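PDB 6G49: protein-glutamine gamma-glutamyltransferase from Pseudomonas aeruginosa PAO1, which shows transglutaminase activity in its periplasmic domain, joining protein glutamine to lysine side chains in vitro, and is critical for the viability of the bacterium. Local coordinates for residues F57-E62 against Y109-Q114. Numbering follows the deposited sequence. Where two conformers were deposited one is given.
Sequences FRVRFE and YDVIMQ. With PO4 (phosphate ion), chain H.
Arg58 and Ile112 form a hydrogen-bonded antiparallel pair, with Arg58 N 2.9 Å from Ile112 O and Ile112 N returning the bond to Arg58 O. Arg60 and Asp110 repeat this closed pair with straighter bonds: Arg60 N donates to Asp110 O with an N-H...O angle of 168°. Between and beyond them Phe57–Met113, Val59–Val111 and Phe61–Tyr109 are non-hydrogen-bonded pairs, and at the first two of these CA-H groups approach carbonyls, as Val59 CA does at 3.3 Å from Asp110 O.

Apolar contacts gather on the face of Phe57, Val59, Phe61, Tyr109, Val111 and Met113. Tyr109 CB lies over the Phe61 ring, 4.0 Å from its centroid, while the two rings meet obliquely with planes at 42°. Tyr109 CG sits between backbone N and carbonyl carbon (chi1 52°), bringing Tyr109 CD2 to 3.7 Å from Val59 CG1; beyond the ring, its OH is hydrogen-bonded to Ser158 and Leu124.

On the other face the Arg58 side chain runs alongside Ile112, Arg58 NE lying 3.7 Å from Ile112 CG2. A water ties Arg58 NE, Ile112 O and Gln114 NE2 together. Arg60 NE and NH2 are hydrogen-bonded to Asn277 O and Gly276 O.

The alternation of pairs is that of a regular antiparallel ladder; strands 55-61 and 107-113 are the two middle strands of a six-stranded sheet in the periplasmic domain, flanked by 278-282 and 152-158.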
ATOM      1  N   PHE A  57      -6.049  11.988  10.033  1.00 19.02           N
ATOM      2  CA  PHE A  57      -7.424  12.276   9.541  1.00 17.64           C
ATOM      3  C   PHE A  57      -8.413  11.600  10.485  1.00 19.29           C
ATOM      4  O   PHE A  57      -8.021  10.785  11.312  1.00 19.55           O
ATOM      5  CB  PHE A  57      -7.648  11.937   8.067  1.00 18.79           C
ATOM      6  CG  PHE A  57      -7.481  10.489   7.682  1.00 19.29           C
ATOM      7  CD1 PHE A  57      -6.219   9.950   7.491  1.00 19.74           C
ATOM      8  CD2 PHE A  57      -8.595   9.676   7.552  1.00 21.15           C
ATOM      9  CE1 PHE A  57      -6.084   8.612   7.084  1.00 17.70           C
ATOM     10  CE2 PHE A  57      -8.450   8.341   7.163  1.00 22.04           C
ATOM     11  CZ  PHE A  57      -7.200   7.840   6.927  1.00 18.92           C
ATOM     12  N   ARG A  58      -9.676  11.962  10.300  1.00 19.29           N
ATOM     13  CA  ARG A  58     -10.795  11.410  11.033  1.00 21.35           C
ATOM     14  C   ARG A  58     -11.829  11.010   9.990  1.00 17.81           C
ATOM     15  O   ARG A  58     -11.892  11.602   8.934  1.00 19.51           O
ATOM     16  CB  ARG A  58     -11.338  12.390  12.058  1.00 20.02           C
ATOM     17  CG  ARG A  58     -10.380  12.573  13.213  1.00 22.62           C
ATOM     18  CD  ARG A  58     -10.838  13.644  14.174  1.00 23.28           C
ATOM     19  NE  ARG A  58     -10.634  14.961  13.620  1.00 25.44           N
ATOM     20  CZ  ARG A  58     -11.208  16.053  14.093  1.00 38.30           C
ATOM     21  NH1 ARG A  58     -12.024  15.970  15.128  1.00 36.17           N
ATOM     22  NH2 ARG A  58     -10.962  17.217  13.535  1.00 34.53           N
ATOM     23  N   VAL A  59     -12.622   9.993  10.295  1.00 18.94           N
ATOM     24  CA  VAL A  59     -13.572   9.434   9.337  1.00 17.81           C
ATOM     25  C   VAL A  59     -14.873   9.108  10.055  1.00 18.28           C
ATOM     26  O   VAL A  59     -14.866   8.463  11.088  1.00 21.95           O
ATOM     27  CB  VAL A  59     -13.047   8.159   8.641  1.00 22.00           C
ATOM     28  CG1 VAL A  59     -14.021   7.663   7.581  1.00 20.54           C
ATOM     29  CG2 VAL A  59     -11.723   8.360   8.011  1.00 28.10           C
ATOM     30  N   ARG A  60     -15.977   9.424   9.395  1.00 21.42           N
ATOM     31  CA  ARG A  60     -17.310   9.082   9.872  1.00 23.01           C
ATOM     32  C   ARG A  60     -18.040   8.337   8.734  1.00 18.93           C
ATOM     33  O   ARG A  60     -18.188   8.878   7.661  1.00 22.50           O
ATOM     34  CB  ARG A  60     -18.077  10.338  10.278  1.00 26.18           C
ATOM     35  CG  ARG A  60     -19.170  10.115  11.302  1.00 33.24           C
ATOM     36  CD  ARG A  60     -19.664  11.437  11.878  1.00 26.21           C
ATOM     37  NE  ARG A  60     -19.165  11.741  13.214  1.00 28.25           N
ATOM     38  CZ  ARG A  60     -18.695  12.927  13.583  1.00 23.99           C
ATOM     39  NH1 ARG A  60     -18.626  13.913  12.713  1.00 24.55           N
ATOM     40  NH2 ARG A  60     -18.283  13.134  14.816  1.00 30.10           N
ATOM     41  N   PHE A  61     -18.484   7.103   8.982  1.00 21.37           N
ATOM     42  CA  PHE A  61     -19.170   6.319   7.988  1.00 22.35           C
ATOM     43  C   PHE A  61     -20.685   6.594   8.038  1.00 24.94           C
ATOM     44  O   PHE A  61     -21.206   6.852   9.147  1.00 26.16           O
ATOM     45  CB  PHE A  61     -18.910   4.834   8.253  1.00 25.04           C
ATOM     46  CG  PHE A  61     -17.565   4.377   7.711  1.00 25.02           C
ATOM     47  CD1 PHE A  61     -16.417   4.446   8.470  1.00 30.42           C
ATOM     48  CD2 PHE A  61     -17.498   3.920   6.409  1.00 30.50           C
ATOM     49  CE1 PHE A  61     -15.203   4.025   7.924  1.00 24.86           C
ATOM     50  CE2 PHE A  61     -16.295   3.470   5.872  1.00 28.95           C
ATOM     51  CZ  PHE A  61     -15.165   3.530   6.650  1.00 26.89           C
ATOM     52  N   GLU A  62     -21.361   6.525   6.882  1.00 23.56           N
ATOM     53  CA  GLU A  62     -22.847   6.637   6.863  0.60 26.03           C
ATOM     54  C   GLU A  62     -23.483   5.477   7.640  1.00 37.07           C
ATOM     55  O   GLU A  62     -24.433   5.699   8.418  1.00 43.93           O
ATOM     56  CB  GLU A  62     -23.330   6.734   5.431  0.60 27.15           C
ATOM     57  CG  GLU A  62     -23.047   8.083   4.815  0.60 26.39           C
ATOM     58  CD  GLU A  62     -23.869   8.416   3.582  0.60 30.00           C
ATOM     59  OE1 GLU A  62     -24.734   7.602   3.233  0.60 28.71           O
ATOM     60  OE2 GLU A  62     -23.607   9.485   2.967  0.60 42.27           O
ATOM     61  N   TYR A 109     -18.690   7.665   3.217  1.00 22.57           N
ATOM     62  CA  TYR A 109     -18.135   8.181   4.414  1.00 21.77           C
ATOM     63  C   TYR A 109     -17.614   9.598   4.187  1.00 19.71           C
ATOM     64  O   TYR A 109     -17.330   9.984   3.076  1.00 22.90           O
ATOM     65  CB  TYR A 109     -17.053   7.257   5.009  1.00 21.89           C
ATOM     66  CG  TYR A 109     -15.959   6.848   4.026  1.00 23.10           C
ATOM     67  CD1 TYR A 109     -16.157   5.805   3.146  1.00 21.05           C
ATOM     68  CD2 TYR A 109     -14.739   7.543   3.940  1.00 21.61           C
ATOM     69  CE1 TYR A 109     -15.188   5.444   2.212  1.00 21.39           C
ATOM     70  CE2 TYR A 109     -13.743   7.145   3.051  1.00 20.65           C
ATOM     71  CZ  TYR A 109     -13.978   6.109   2.168  1.00 21.88           C
ATOM     72  OH  TYR A 109     -13.005   5.711   1.273  1.00 21.48           O
ATOM     73  N   ASP A 110     -17.455  10.341   5.283  1.00 20.15           N
ATOM     74  CA  ASP A 110     -16.884  11.644   5.228  1.00 21.27           C
ATOM     75  C   ASP A 110     -15.526  11.631   5.954  1.00 19.73           C
ATOM     76  O   ASP A 110     -15.336  10.910   6.925  1.00 21.52           O
ATOM     77  CB  ASP A 110     -17.791  12.635   5.928  1.00 25.72           C
ATOM     78  CG  ASP A 110     -19.143  12.776   5.254  1.00 28.60           C
ATOM     79  OD1 ASP A 110     -19.214  12.499   4.017  1.00 31.22           O
ATOM     80  OD2 ASP A 110     -20.049  13.223   5.983  1.00 37.21           O
ATOM     81  N   VAL A 111     -14.613  12.474   5.463  1.00 21.17           N
ATOM     82  CA  VAL A 111     -13.255  12.569   6.012  1.00 19.76           C
ATOM     83  C   VAL A 111     -12.969  14.024   6.359  1.00 20.94           C
ATOM     84  O   VAL A 111     -13.346  14.897   5.602  1.00 22.05           O
ATOM     85  CB  VAL A 111     -12.203  12.092   5.008  1.00 22.05           C
ATOM     86  CG1 VAL A 111     -10.795  12.179   5.620  1.00 19.87           C
ATOM     87  CG2 VAL A 111     -12.559  10.680   4.554  1.00 21.33           C
ATOM     88  N   ILE A 112     -12.331  14.248   7.482  1.00 20.33           N
ATOM     89  CA  ILE A 112     -11.624  15.535   7.768  1.00 21.69           C
ATOM     90  C   ILE A 112     -10.133  15.198   7.917  1.00 21.19           C
ATOM     91  O   ILE A 112      -9.766  14.471   8.822  1.00 20.55           O
ATOM     92  CB  ILE A 112     -12.197  16.321   8.960  1.00 21.91           C
ATOM     93  CG1 ILE A 112     -11.480  17.669   9.093  1.00 23.43           C
ATOM     94  CG2 ILE A 112     -12.172  15.557  10.285  1.00 20.58           C
ATOM     95  CD1 ILE A 112     -12.103  18.601  10.121  1.00 24.38           C
ATOM     96  N   MET A 113      -9.342  15.744   6.996  1.00 21.18           N
ATOM     97  CA  MET A 113      -7.907  15.514   6.915  1.00 23.08           C
ATOM     98  C   MET A 113      -7.199  16.687   7.585  1.00 21.58           C
ATOM     99  O   MET A 113      -7.517  17.818   7.350  1.00 22.56           O
ATOM    100  CB  MET A 113      -7.522  15.508   5.429  1.00 28.59           C
ATOM    101  CG  MET A 113      -6.520  14.568   5.060  1.00 38.08           C
ATOM    102  SD  MET A 113      -6.330  14.705   3.229  1.00 29.20           S
ATOM    103  CE  MET A 113      -4.573  15.062   3.303  1.00 25.38           C
ATOM    104  N   GLN A 114      -6.167  16.375   8.325  1.00 19.52           N
ATOM    105  CA  GLN A 114      -5.234  17.376   8.813  1.00 21.04           C
ATOM    106  C   GLN A 114      -4.312  17.758   7.673  1.00 23.31           C
ATOM    107  O   GLN A 114      -4.124  17.009   6.704  1.00 22.83           O
ATOM    108  CB  GLN A 114      -4.407  16.810   9.952  1.00 22.64           C
ATOM    109  CG  GLN A 114      -5.202  16.358  11.166  1.00 24.56           C
ATOM    110  CD  GLN A 114      -5.896  17.541  11.791  1.00 30.09           C
ATOM    111  OE1 GLN A 114      -5.258  18.486  12.298  1.00 34.47           O
ATOM    112  NE2 GLN A 114      -7.191  17.543  11.618  1.00 22.12           N
TER
HETATM  113  P   PO4 H 507     -16.742  15.873  17.027  0.50 44.45           P
HETATM  114  O1  PO4 H 507     -17.510  15.199  15.841  0.50 38.88           O
HETATM  115  O2  PO4 H 507     -16.380  14.947  18.174  0.50 62.19           O
HETATM  116  O3  PO4 H 507     -15.494  16.645  16.609  0.50 51.63           O
HETATM  117  O4  PO4 H 507     -17.536  16.941  17.777  0.50 68.01           O
HETATM  118  O   HOH W   1      -8.733  15.311  11.372  1.00 23.30           O
HETATM  119  O   HOH W   2     -20.753  10.591   3.169  1.00 57.58           O